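Local atomic coordinates of cytochrome P450 (Novosphingobium aromaticivorans, PDB entry 3OFT), a protein that belongs to the cytochrome P450 family, binding a haem (protoporphyrin IX with iron) deep inside a single, largely helical chain. Residues T32-P37 / S308-L313; K80-I85 / Q181-A186; K95-P100 / R217-D222; L248-A251 / D256-L259. One frame throughout, in Å; residues are numbered along the deposited sequence.

Contact 1: T32-P37 / S308-L313; sequences TLLDGP and SVLHNL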
# COMPACT_ATOMS: atom_id res chain seq x y z
N THR A 32 6.61 14.00 -13.74
CA THR A 32 6.38 14.86 -14.92
C THR A 32 5.28 15.89 -14.64
O THR A 32 5.32 17.01 -15.19
CB THR A 32 5.96 14.07 -16.16
OG1 THR A 32 4.73 13.37 -15.89
CG2 THR A 32 7.03 13.07 -16.53
N LEU A 33 4.33 15.53 -13.78
CA LEU A 33 3.22 16.43 -13.47
C LEU A 33 3.61 17.65 -12.64
O LEU A 33 2.87 18.62 -12.59
CB LEU A 33 2.05 15.69 -12.77
CG LEU A 33 1.23 14.69 -13.59
CD1 LEU A 33 0.12 14.09 -12.69
CD2 LEU A 33 0.60 15.38 -14.81
N LEU A 34 4.75 17.60 -11.95
CA LEU A 34 5.21 18.75 -11.19
C LEU A 34 5.58 19.96 -12.10
O LEU A 34 5.67 21.12 -11.61
CB LEU A 34 6.44 18.35 -10.38
CG LEU A 34 6.26 17.87 -8.93
CD1 LEU A 34 4.88 17.64 -8.42
CD2 LEU A 34 7.34 16.83 -8.43
N ASP A 35 5.76 19.68 -13.38
CA ASP A 35 6.04 20.74 -14.38
C ASP A 35 4.80 21.50 -14.87
O ASP A 35 4.91 22.45 -15.67
CB ASP A 35 6.79 20.18 -15.59
CG ASP A 35 8.11 19.53 -15.21
OD1 ASP A 35 8.63 18.73 -16.02
OD2 ASP A 35 8.62 19.80 -14.09
N GLY A 36 3.62 21.09 -14.41
CA GLY A 36 2.37 21.75 -14.82
C GLY A 36 1.60 22.32 -13.67
O GLY A 36 2.12 22.44 -12.58
N PRO A 37 0.31 22.66 -13.90
CA PRO A 37 -0.58 23.15 -12.85
C PRO A 37 -0.71 22.13 -11.67
O PRO A 37 -0.55 20.93 -11.88
CB PRO A 37 -1.92 23.31 -13.58
CG PRO A 37 -1.56 23.43 -15.06
CD PRO A 37 -0.35 22.58 -15.21
N SER A 308 0.31 9.85 -3.63
CA SER A 308 1.21 10.17 -2.51
C SER A 308 2.62 10.58 -2.96
O SER A 308 3.24 11.42 -2.30
CB SER A 308 1.29 9.04 -1.49
OG SER A 308 1.82 7.87 -2.11
N VAL A 309 3.10 10.04 -4.09
CA VAL A 309 4.44 10.36 -4.61
C VAL A 309 4.60 11.87 -4.85
O VAL A 309 5.68 12.41 -4.64
CB VAL A 309 4.80 9.53 -5.89
CG1 VAL A 309 3.89 9.93 -7.06
CG2 VAL A 309 6.32 9.69 -6.29
N LEU A 310 3.52 12.58 -5.22
CA LEU A 310 3.62 13.99 -5.55
C LEU A 310 3.54 14.89 -4.31
O LEU A 310 3.69 16.10 -4.39
CB LEU A 310 2.52 14.32 -6.58
CG LEU A 310 2.95 14.35 -8.05
CD1 LEU A 310 4.39 13.78 -8.45
CD2 LEU A 310 1.88 14.22 -9.10
N HIS A 311 3.30 14.31 -3.13
CA HIS A 311 3.66 15.03 -1.88
C HIS A 311 5.10 14.71 -1.47
O HIS A 311 5.95 15.63 -1.40
CB HIS A 311 2.69 14.70 -0.73
CG HIS A 311 3.00 15.41 0.56
ND1 HIS A 311 3.20 16.77 0.64
CD2 HIS A 311 3.11 14.93 1.81
CE1 HIS A 311 3.46 17.09 1.90
NE2 HIS A 311 3.38 16.00 2.63
N ASN A 312 5.37 13.43 -1.18
CA ASN A 312 6.70 13.03 -0.69
C ASN A 312 7.87 13.47 -1.55
O ASN A 312 8.90 13.87 -1.00
CB ASN A 312 6.83 11.54 -0.52
CG ASN A 312 5.94 11.00 0.57
OD1 ASN A 312 4.89 11.58 0.89
ND2 ASN A 312 6.36 9.89 1.16
N LEU A 313 7.74 13.39 -2.86
CA LEU A 313 8.88 13.66 -3.71
C LEU A 313 8.85 15.02 -4.41
O LEU A 313 9.59 15.23 -5.39
CB LEU A 313 9.07 12.52 -4.73
CG LEU A 313 9.29 11.12 -4.11
CD1 LEU A 313 9.65 10.16 -5.22
CD2 LEU A 313 10.43 11.11 -3.01
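Leu34 and Leu310 mark the closest backbone approach, their CA atoms 7.5 Å apart, where a 3-10 turn spanning 32-35 faces the short helix 309-312. The turn is documented by its own backbone bonds, Asp35 N to Thr32 O and Gly36 N to Leu33 O; on the helical side Ser308 O accepts from both His311 N and Asn312 N. At that separation the gap is filled by side chains, and three leucines do most of the filling. Leu310 is shared between two partners, one for each side of its isobutyl fork. Its CG lies 3.8 Å from Leu34 CD1, and its CD1 is 3.9 Å from the same methyl, the two isobutyl groups running antiparallel, side by side. The other branch, Leu310 CD2, meets Leu33 CB at 4.0 Å, and here the side chains are nearly perpendicular. Leu33 has its CG beside the backbone N (chi1 -70°), which leaves CD1 also against Leu310 CD2. The second methyl of Leu34 reaches the backbone instead, with CD2 4.1 Å from Leu313 O, a carbonyl that accepts a hydrogen bond from Lys31 NZ. Trp30 and Val57 add to the surroundings of Leu310. The arrangement is apolar packing that joins the turn leading into strand 39-42 to the helix that follows strand 303-307, both strands belonging to the mixed sheet of the P450 fold.

Contact 2: K80-I85 / Q181-A186; sequences KVMQFI and QLKQAA
Lys183 passes slantwise over Val81 and runs alongside Met82 in the reverse direction, and its aliphatic chain carries much of the contact between helix 179-199 and the end of helix 78-82. From CB outward it can be followed atom by atom. CB touches two partners, Val81 CG1 at 3.8 Å and Met82 SD at 3.9 Å. CG, placed anti to the backbone N (chi1 178°), runs on past Val81 CG1 and Val81 O. CD makes the closest approach, 3.3 Å from Val81 O and 3.6 Å from Val81 CG1. Lys183 CE is still 4.1 Å from Val81 O. Beyond it the chain, bent at chi3 and chi4, takes NZ to a salt bridge with Glu180, one turn back on its own helix. The bend of Met82 at chi2 (-67°) brings its methyl CE to 3.9 Å from Lys183 N and 4.1 Å from Leu182 CD2, the Leu182 side chain standing nearly perpendicular to it. Outside the two segments, Met82 O accepts from Arg229 NH1 of helix 221-252. Chemically, the join is mainly van der Waals packing of the lysine methylenes; the close approach of CD to Val81 O may add a weak polar contribution, while the ammonium group pairs with Glu180.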
# COMPACT_ATOMS: atom_id res chain seq x y z
N LYS A 80 -18.54 -0.07 -5.54
CA LYS A 80 -19.88 -0.57 -5.28
C LYS A 80 -19.81 -2.04 -4.94
O LYS A 80 -20.57 -2.53 -4.10
CB LYS A 80 -20.78 -0.34 -6.50
CG LYS A 80 -22.20 -0.87 -6.35
CD LYS A 80 -23.16 -0.02 -7.17
CE LYS A 80 -24.48 0.15 -6.41
NZ LYS A 80 -25.38 -0.99 -6.70
N VAL A 81 -18.89 -2.76 -5.58
CA VAL A 81 -18.72 -4.18 -5.26
C VAL A 81 -17.94 -4.42 -3.95
O VAL A 81 -18.34 -5.21 -3.10
CB VAL A 81 -18.11 -4.96 -6.45
CG1 VAL A 81 -17.75 -6.39 -6.06
CG2 VAL A 81 -19.15 -4.98 -7.64
N MET A 82 -16.79 -3.77 -3.82
CA MET A 82 -15.89 -4.09 -2.72
C MET A 82 -16.39 -3.66 -1.34
O MET A 82 -16.22 -4.42 -0.40
CB MET A 82 -14.46 -3.62 -3.00
CG MET A 82 -13.81 -4.46 -4.13
SD MET A 82 -13.52 -6.19 -3.68
CE MET A 82 -12.78 -6.73 -5.22
N GLN A 83 -17.01 -2.49 -1.23
CA GLN A 83 -17.64 -2.05 0.03
C GLN A 83 -16.70 -2.28 1.22
O GLN A 83 -17.12 -2.74 2.30
CB GLN A 83 -18.99 -2.77 0.25
CG GLN A 83 -20.01 -2.42 -0.82
CD GLN A 83 -20.51 -1.04 -0.58
OE1 GLN A 83 -21.23 -0.80 0.37
NE2 GLN A 83 -20.09 -0.09 -1.42
N PHE A 84 -15.44 -1.89 1.05
CA PHE A 84 -14.43 -2.12 2.10
C PHE A 84 -14.72 -1.36 3.39
O PHE A 84 -15.12 -0.19 3.38
CB PHE A 84 -13.07 -1.66 1.60
CG PHE A 84 -12.44 -2.56 0.60
CD1 PHE A 84 -12.26 -3.90 0.88
CD2 PHE A 84 -11.95 -2.04 -0.60
CE1 PHE A 84 -11.63 -4.74 -0.04
CE2 PHE A 84 -11.31 -2.88 -1.51
CZ PHE A 84 -11.15 -4.23 -1.22
N ILE A 85 -14.49 -2.03 4.51
CA ILE A 85 -14.58 -1.38 5.82
C ILE A 85 -13.20 -1.43 6.51
O ILE A 85 -12.59 -2.51 6.62
CB ILE A 85 -15.62 -2.08 6.73
CG1 ILE A 85 -17.05 -1.76 6.27
CG2 ILE A 85 -15.44 -1.64 8.20
CD1 ILE A 85 -18.09 -2.61 7.10
N GLN A 181 -16.30 -11.43 -9.14
CA GLN A 181 -15.73 -12.77 -8.91
C GLN A 181 -14.55 -12.74 -7.95
O GLN A 181 -14.35 -13.66 -7.18
CB GLN A 181 -15.31 -13.42 -10.23
CG GLN A 181 -16.50 -13.81 -11.11
CD GLN A 181 -16.09 -14.21 -12.50
OE1 GLN A 181 -15.06 -13.76 -13.00
NE2 GLN A 181 -16.88 -15.07 -13.13
N LEU A 182 -13.75 -11.68 -8.04
CA LEU A 182 -12.62 -11.49 -7.13
C LEU A 182 -13.11 -11.26 -5.69
O LEU A 182 -12.57 -11.85 -4.75
CB LEU A 182 -11.76 -10.32 -7.60
CG LEU A 182 -10.60 -9.88 -6.71
CD1 LEU A 182 -9.59 -11.01 -6.44
CD2 LEU A 182 -9.88 -8.68 -7.35
N LYS A 183 -14.12 -10.41 -5.54
CA LYS A 183 -14.77 -10.21 -4.24
C LYS A 183 -15.30 -11.54 -3.69
O LYS A 183 -15.10 -11.87 -2.52
CB LYS A 183 -15.93 -9.21 -4.36
CG LYS A 183 -16.69 -8.99 -3.02
CD LYS A 183 -18.08 -8.46 -3.19
CE LYS A 183 -19.07 -9.21 -2.36
NZ LYS A 183 -19.96 -10.06 -3.24
N GLN A 184 -15.97 -12.32 -4.54
CA GLN A 184 -16.53 -13.58 -4.07
C GLN A 184 -15.40 -14.58 -3.68
O GLN A 184 -15.52 -15.29 -2.66
CB GLN A 184 -17.47 -14.17 -5.13
CG GLN A 184 -18.13 -15.52 -4.74
CD GLN A 184 -19.22 -15.37 -3.67
OE1 GLN A 184 -19.26 -16.12 -2.70
NE2 GLN A 184 -20.09 -14.38 -3.84
N ALA A 185 -14.34 -14.63 -4.49
CA ALA A 185 -13.16 -15.48 -4.24
C ALA A 185 -12.52 -15.09 -2.91
O ALA A 185 -12.18 -15.95 -2.13
CB ALA A 185 -12.10 -15.38 -5.37
N ALA A 186 -12.34 -13.78 -2.67
CA ALA A 186 -11.78 -13.35 -1.38
C ALA A 186 -12.65 -13.77 -0.21
O ALA A 186 -12.15 -14.33 0.77
CB ALA A 186 -11.57 -11.87 -1.35

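Contact 3: K95-P100 / R217-D222; sequences KAFRTP and RPWTVD. With HEM (protoporphyrin IX containing Fe), chain D.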
# COMPACT_ATOMS: atom_id res chain seq x y z
N LYS A 95 -15.56 6.32 11.77
CA LYS A 95 -14.92 6.31 13.10
C LYS A 95 -15.33 5.07 13.91
O LYS A 95 -14.49 4.45 14.56
CB LYS A 95 -15.28 7.59 13.86
CG LYS A 95 -14.52 7.81 15.18
CD LYS A 95 -14.89 9.19 15.74
CE LYS A 95 -14.27 9.42 17.12
NZ LYS A 95 -14.78 8.42 18.07
N ALA A 96 -16.62 4.72 13.86
CA ALA A 96 -17.13 3.59 14.68
C ALA A 96 -16.49 2.25 14.27
O ALA A 96 -16.22 1.42 15.10
CB ALA A 96 -18.62 3.49 14.60
N PHE A 97 -16.22 2.07 12.99
CA PHE A 97 -15.61 0.83 12.52
C PHE A 97 -14.10 0.87 12.58
O PHE A 97 -13.48 -0.15 12.85
CB PHE A 97 -16.05 0.54 11.07
CG PHE A 97 -17.44 0.01 10.98
CD1 PHE A 97 -17.70 -1.34 11.18
CD2 PHE A 97 -18.50 0.86 10.74
CE1 PHE A 97 -19.02 -1.83 11.11
CE2 PHE A 97 -19.81 0.38 10.67
CZ PHE A 97 -20.07 -0.96 10.83
N ARG A 98 -13.50 2.03 12.33
CA ARG A 98 -12.04 2.17 12.43
C ARG A 98 -11.56 1.86 13.86
O ARG A 98 -10.53 1.22 14.05
CB ARG A 98 -11.59 3.57 12.05
CG ARG A 98 -10.05 3.73 12.00
CD ARG A 98 -9.66 5.15 11.59
NE ARG A 98 -8.28 5.42 11.91
CZ ARG A 98 -7.24 5.31 11.09
NH1 ARG A 98 -6.02 5.63 11.55
NH2 ARG A 98 -7.37 4.92 9.81
N THR A 99 -12.32 2.32 14.85
CA THR A 99 -11.90 2.14 16.24
C THR A 99 -11.50 0.71 16.62
O THR A 99 -10.34 0.54 17.04
CB THR A 99 -12.88 2.83 17.22
OG1 THR A 99 -12.79 4.25 17.02
CG2 THR A 99 -12.55 2.48 18.69
N PRO A 100 -12.39 -0.30 16.45
CA PRO A 100 -11.93 -1.65 16.78
C PRO A 100 -10.83 -2.17 15.85
O PRO A 100 -10.00 -2.96 16.28
CB PRO A 100 -13.19 -2.52 16.65
CG PRO A 100 -14.12 -1.74 15.77
CD PRO A 100 -13.83 -0.29 16.11
N ARG A 217 -22.70 -2.25 19.67
CA ARG A 217 -23.45 -3.46 19.28
C ARG A 217 -22.49 -4.43 18.55
O ARG A 217 -21.37 -4.03 18.19
CB ARG A 217 -24.72 -3.07 18.48
CG ARG A 217 -24.53 -2.07 17.32
CD ARG A 217 -24.34 -2.81 16.06
NE ARG A 217 -24.25 -1.96 14.89
CZ ARG A 217 -23.61 -2.31 13.78
NH1 ARG A 217 -23.02 -3.50 13.70
NH2 ARG A 217 -23.55 -1.47 12.74
N PRO A 218 -22.87 -5.71 18.37
CA PRO A 218 -21.91 -6.65 17.77
C PRO A 218 -21.70 -6.40 16.27
O PRO A 218 -22.60 -5.91 15.61
CB PRO A 218 -22.58 -8.03 17.96
CG PRO A 218 -23.60 -7.80 19.10
CD PRO A 218 -24.07 -6.39 18.91
N TRP A 219 -20.54 -6.78 15.72
CA TRP A 219 -20.37 -6.81 14.25
C TRP A 219 -21.46 -7.68 13.62
O TRP A 219 -21.75 -8.77 14.13
CB TRP A 219 -19.04 -7.46 13.87
CG TRP A 219 -17.82 -6.61 14.15
CD1 TRP A 219 -17.16 -6.51 15.36
CD2 TRP A 219 -17.08 -5.81 13.22
NE1 TRP A 219 -16.07 -5.69 15.23
CE2 TRP A 219 -15.99 -5.24 13.94
CE3 TRP A 219 -17.24 -5.50 11.86
CZ2 TRP A 219 -15.07 -4.35 13.34
CZ3 TRP A 219 -16.30 -4.63 11.26
CH2 TRP A 219 -15.25 -4.05 12.00
N THR A 220 -22.05 -7.24 12.50
CA THR A 220 -22.87 -8.14 11.72
C THR A 220 -21.94 -9.03 10.90
O THR A 220 -20.76 -8.70 10.70
CB THR A 220 -23.86 -7.41 10.80
OG1 THR A 220 -23.14 -6.74 9.74
CG2 THR A 220 -24.71 -6.40 11.63
N VAL A 221 -22.47 -10.13 10.41
CA VAL A 221 -21.67 -11.01 9.60
C VAL A 221 -21.22 -10.29 8.32
O VAL A 221 -20.09 -10.45 7.87
CB VAL A 221 -22.44 -12.28 9.20
CG1 VAL A 221 -21.54 -13.12 8.31
CG2 VAL A 221 -22.79 -13.09 10.46
N ASP A 222 -22.11 -9.51 7.71
CA ASP A 222 -21.68 -8.83 6.48
C ASP A 222 -20.58 -7.77 6.72
O ASP A 222 -19.71 -7.60 5.88
CB ASP A 222 -22.83 -8.20 5.70
CG ASP A 222 -22.40 -7.80 4.27
OD1 ASP A 222 -21.93 -8.69 3.49
OD2 ASP A 222 -22.54 -6.62 3.92
CHA HEM D . -5.33 2.70 4.55
CHB HEM D . -0.94 2.58 2.46
CHC HEM D . -0.02 -1.60 4.70
CHD HEM D . -4.66 -1.97 5.88
C1A HEM D . -4.19 3.04 3.85
C2A HEM D . -3.99 4.30 3.17
C3A HEM D . -2.80 4.30 2.59
C4A HEM D . -2.18 3.00 2.85
CMA HEM D . -2.24 5.46 1.73
CAA HEM D . -5.00 5.49 3.16
CBA HEM D . -6.03 5.22 2.10
CGA HEM D . -7.00 6.38 1.93
O1A HEM D . -8.00 6.21 1.15
O2A HEM D . -6.85 7.49 2.53
C1B HEM D . -0.28 1.44 2.89
C2B HEM D . 1.09 1.09 2.60
C3B HEM D . 1.33 -0.08 3.24
C4B HEM D . 0.12 -0.47 3.93
CMB HEM D . 2.04 1.94 1.73
CAB HEM D . 2.57 -0.97 3.29
CBB HEM D . 3.70 -0.71 2.61
C1C HEM D . -1.16 -2.11 5.23
C2C HEM D . -1.29 -3.33 6.02
C3C HEM D . -2.62 -3.43 6.32
C4C HEM D . -3.30 -2.26 5.82
CMC HEM D . -0.12 -4.30 6.37
CAC HEM D . -3.39 -4.48 7.15
CBC HEM D . -3.02 -5.76 7.22
C1D HEM D . -5.25 -0.77 5.67
C2D HEM D . -6.64 -0.48 5.98
C3D HEM D . -6.83 0.98 5.60
C4D HEM D . -5.57 1.44 5.06
CMD HEM D . -7.70 -1.45 6.62
CAD HEM D . -8.16 1.76 5.77
CBD HEM D . -7.98 2.64 7.02
CGD HEM D . -9.21 3.55 7.07
O1D HEM D . -9.94 3.71 6.07
O2D HEM D . -9.46 4.18 8.11
NA HEM D . -3.04 2.27 3.66
NB HEM D . -0.81 0.48 3.73
NC HEM D . -2.39 -1.47 5.18
ND HEM D . -4.67 0.37 5.12
FE HEM D . -2.71 0.44 4.49
O HOH W 1 -3.50 -0.60 2.49
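The Phe97 and Trp219 rings form an offset edge-to-face pair: the edge of Phe97 is directed toward the face of the Trp219 six-membered ring, with centroids 5.4 Å apart and planes at 65°. The nearest atoms are Phe97 CD1 and Trp219 CZ3, 3.6 Å apart, and CZ3 lies near the plane of the phenyl ring, at its edge. Phe97 CE1 adds a second approach to CZ3, so one side of the phenyl hexagon rather than a single corner meets the indole. Pro100, one helical turn further on, brings CG to 3.7 Å from Trp219 CZ2, an oblique approach to the same indole. At the far end of the phenyl ring, Phe97 CZ is 4.0 Å from Arg217 NH2, with the ring and guanidinium planes steeply inclined. The guanidinium is tied down on its own side: NH1 donates to Pro218 O in the guanidinium plane, at 3.1 Å, and also forms a salt bridge with Glu223. Arg98 leaves the helix on another side. Its CG is anti to the backbone N (chi1 -174°) and the chain stays extended to NE, delivering NH2 to the haem propionate oxygen O2D at 2.8 Å with an N-H...O angle of 153°. Arg344 O is a second acceptor for that NH2. Such an arginine-propionate bond is a familiar feature of P450 haem pockets, and here the helix that supplies it, 91-104, also packs through Phe97 and Pro100 against the approach to helix 221-252, which begins just after the N-cap residue Thr220.

Contact 4: L248-A251 / D256-L259; sequences LHLA and DQRL
His249 and Asp256 meet nearly coplanar, the imidazole and carboxylate planes only 18° apart, and this orientation goes with a well-directed hydrogen bond. His249 NE2 donates to Asp256 OD1 at 2.7 Å, with an N-H...O angle of 167°, and the oxygen lies close to the ring plane at its edge. OD1 accepts the hydrogen bond with its anti lone pair, the one turned away from OD2. The side chains reach this position from different rotamers: His249 has CG anti to the backbone N (chi1 177°), whereas Asp256 has CG beside its backbone N. The other ring nitrogen, His249 ND1, is hydrogen-bonded to Tyr278 OH, and His253 stacks on the imidazole; with both nitrogens engaged and a neighbouring ring laid against it, the rotation of the histidine is well fixed. The nearby carboxylate would be expected to favour a positively charged imidazole, although the geometry alone cannot establish this.

In the second pair the aliphatic part of Gln257 packs on Leu250. Leu250 CB lies 4.0 Å from Gln257 CG, where the backbones are closest, with 5.7 Å between the CA atoms of these residues. Leu250 CD2 extends toward the start of the other segment, 4.2 Å from Gln257 N and 4.4 Å from Asp256 CB. Both segments flank the bend between helices 221-252 and 254-262, so the contact joins the end of one to the start of the next. Around this corner Leu250 packs on Leu359 and Leu363 of helix 348-365, Phe369 of strand 369-371 touches Leu250, Ala251 and Gln257, and Ala251 meets Leu392 of strand 386-394.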
# COMPACT_ATOMS: atom_id res chain seq x y z
N LEU A 248 15.09 -3.17 -4.33
CA LEU A 248 15.61 -2.48 -5.53
C LEU A 248 16.63 -1.41 -5.08
O LEU A 248 17.76 -1.36 -5.60
CB LEU A 248 14.49 -1.83 -6.33
CG LEU A 248 14.94 -0.93 -7.49
CD1 LEU A 248 15.89 -1.71 -8.47
CD2 LEU A 248 13.70 -0.42 -8.23
N HIS A 249 16.23 -0.60 -4.09
CA HIS A 249 17.14 0.39 -3.52
C HIS A 249 18.47 -0.21 -3.10
O HIS A 249 19.56 0.30 -3.51
CB HIS A 249 16.53 1.16 -2.33
CG HIS A 249 17.50 2.13 -1.72
ND1 HIS A 249 17.57 3.44 -2.12
CD2 HIS A 249 18.47 1.96 -0.79
CE1 HIS A 249 18.52 4.06 -1.43
NE2 HIS A 249 19.09 3.19 -0.63
N LEU A 250 18.42 -1.26 -2.28
CA LEU A 250 19.63 -1.90 -1.78
C LEU A 250 20.48 -2.46 -2.91
O LEU A 250 21.71 -2.30 -2.88
CB LEU A 250 19.32 -3.00 -0.75
CG LEU A 250 18.64 -2.55 0.54
CD1 LEU A 250 18.13 -3.78 1.36
CD2 LEU A 250 19.65 -1.74 1.38
N ALA A 251 19.85 -3.12 -3.89
CA ALA A 251 20.58 -3.66 -5.07
C ALA A 251 21.32 -2.56 -5.85
O ALA A 251 22.45 -2.77 -6.31
CB ALA A 251 19.62 -4.42 -6.01
N ASP A 256 24.64 1.41 0.72
CA ASP A 256 23.63 1.24 1.79
C ASP A 256 23.55 -0.17 2.30
O ASP A 256 23.28 -0.37 3.48
CB ASP A 256 22.24 1.79 1.42
CG ASP A 256 22.22 3.34 1.35
OD1 ASP A 256 21.26 3.91 0.79
OD2 ASP A 256 23.20 3.98 1.83
N GLN A 257 23.81 -1.18 1.46
CA GLN A 257 23.90 -2.55 2.01
C GLN A 257 25.01 -2.60 3.02
O GLN A 257 24.87 -3.19 4.13
CB GLN A 257 24.26 -3.58 0.91
CG GLN A 257 23.15 -3.90 -0.05
CD GLN A 257 23.58 -4.92 -1.11
OE1 GLN A 257 23.37 -4.69 -2.30
NE2 GLN A 257 24.16 -6.04 -0.69
N ARG A 258 26.15 -2.00 2.65
CA ARG A 258 27.31 -2.02 3.53
C ARG A 258 27.01 -1.27 4.80
O ARG A 258 27.30 -1.74 5.88
CB ARG A 258 28.54 -1.40 2.86
CG ARG A 258 29.18 -2.29 1.82
CD ARG A 258 30.48 -1.64 1.36
NE ARG A 258 30.29 -0.81 0.17
CZ ARG A 258 30.28 -1.31 -1.07
NH1 ARG A 258 30.44 -2.62 -1.26
NH2 ARG A 258 30.10 -0.51 -2.10
N LEU A 259 26.44 -0.08 4.68
CA LEU A 259 26.05 0.69 5.88
C LEU A 259 25.18 -0.09 6.87
O LEU A 259 25.45 -0.11 8.08
CB LEU A 259 25.33 1.99 5.44
CG LEU A 259 24.77 2.88 6.55
CD1 LEU A 259 25.88 3.39 7.49
CD2 LEU A 259 23.98 4.04 5.89

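Contacts 2 and 3 form one neighbourhood: their centres are 18 Å apart and they touch directly, Ile85 CG2 lying 3.7 Å from Phe97 CB. Their segments alternate along the chain. Contacts 3 and 4 both use helix 221-252, near its opposite ends, and their centres are 42 Å apart on opposite sides of the chain's centre. Contact 1 closes a long loop of chain within which the other three are nested; its nearest atoms come within about 11 Å of contact 4. Contact 3 reaches the haem through Arg98 of segment 95-100, whereas the side chains of Met82, Leu310 and His249 stay about 12, 13 and 14 Å from it. Met82 is also about 8 Å from the bound hexane-2,5-diol.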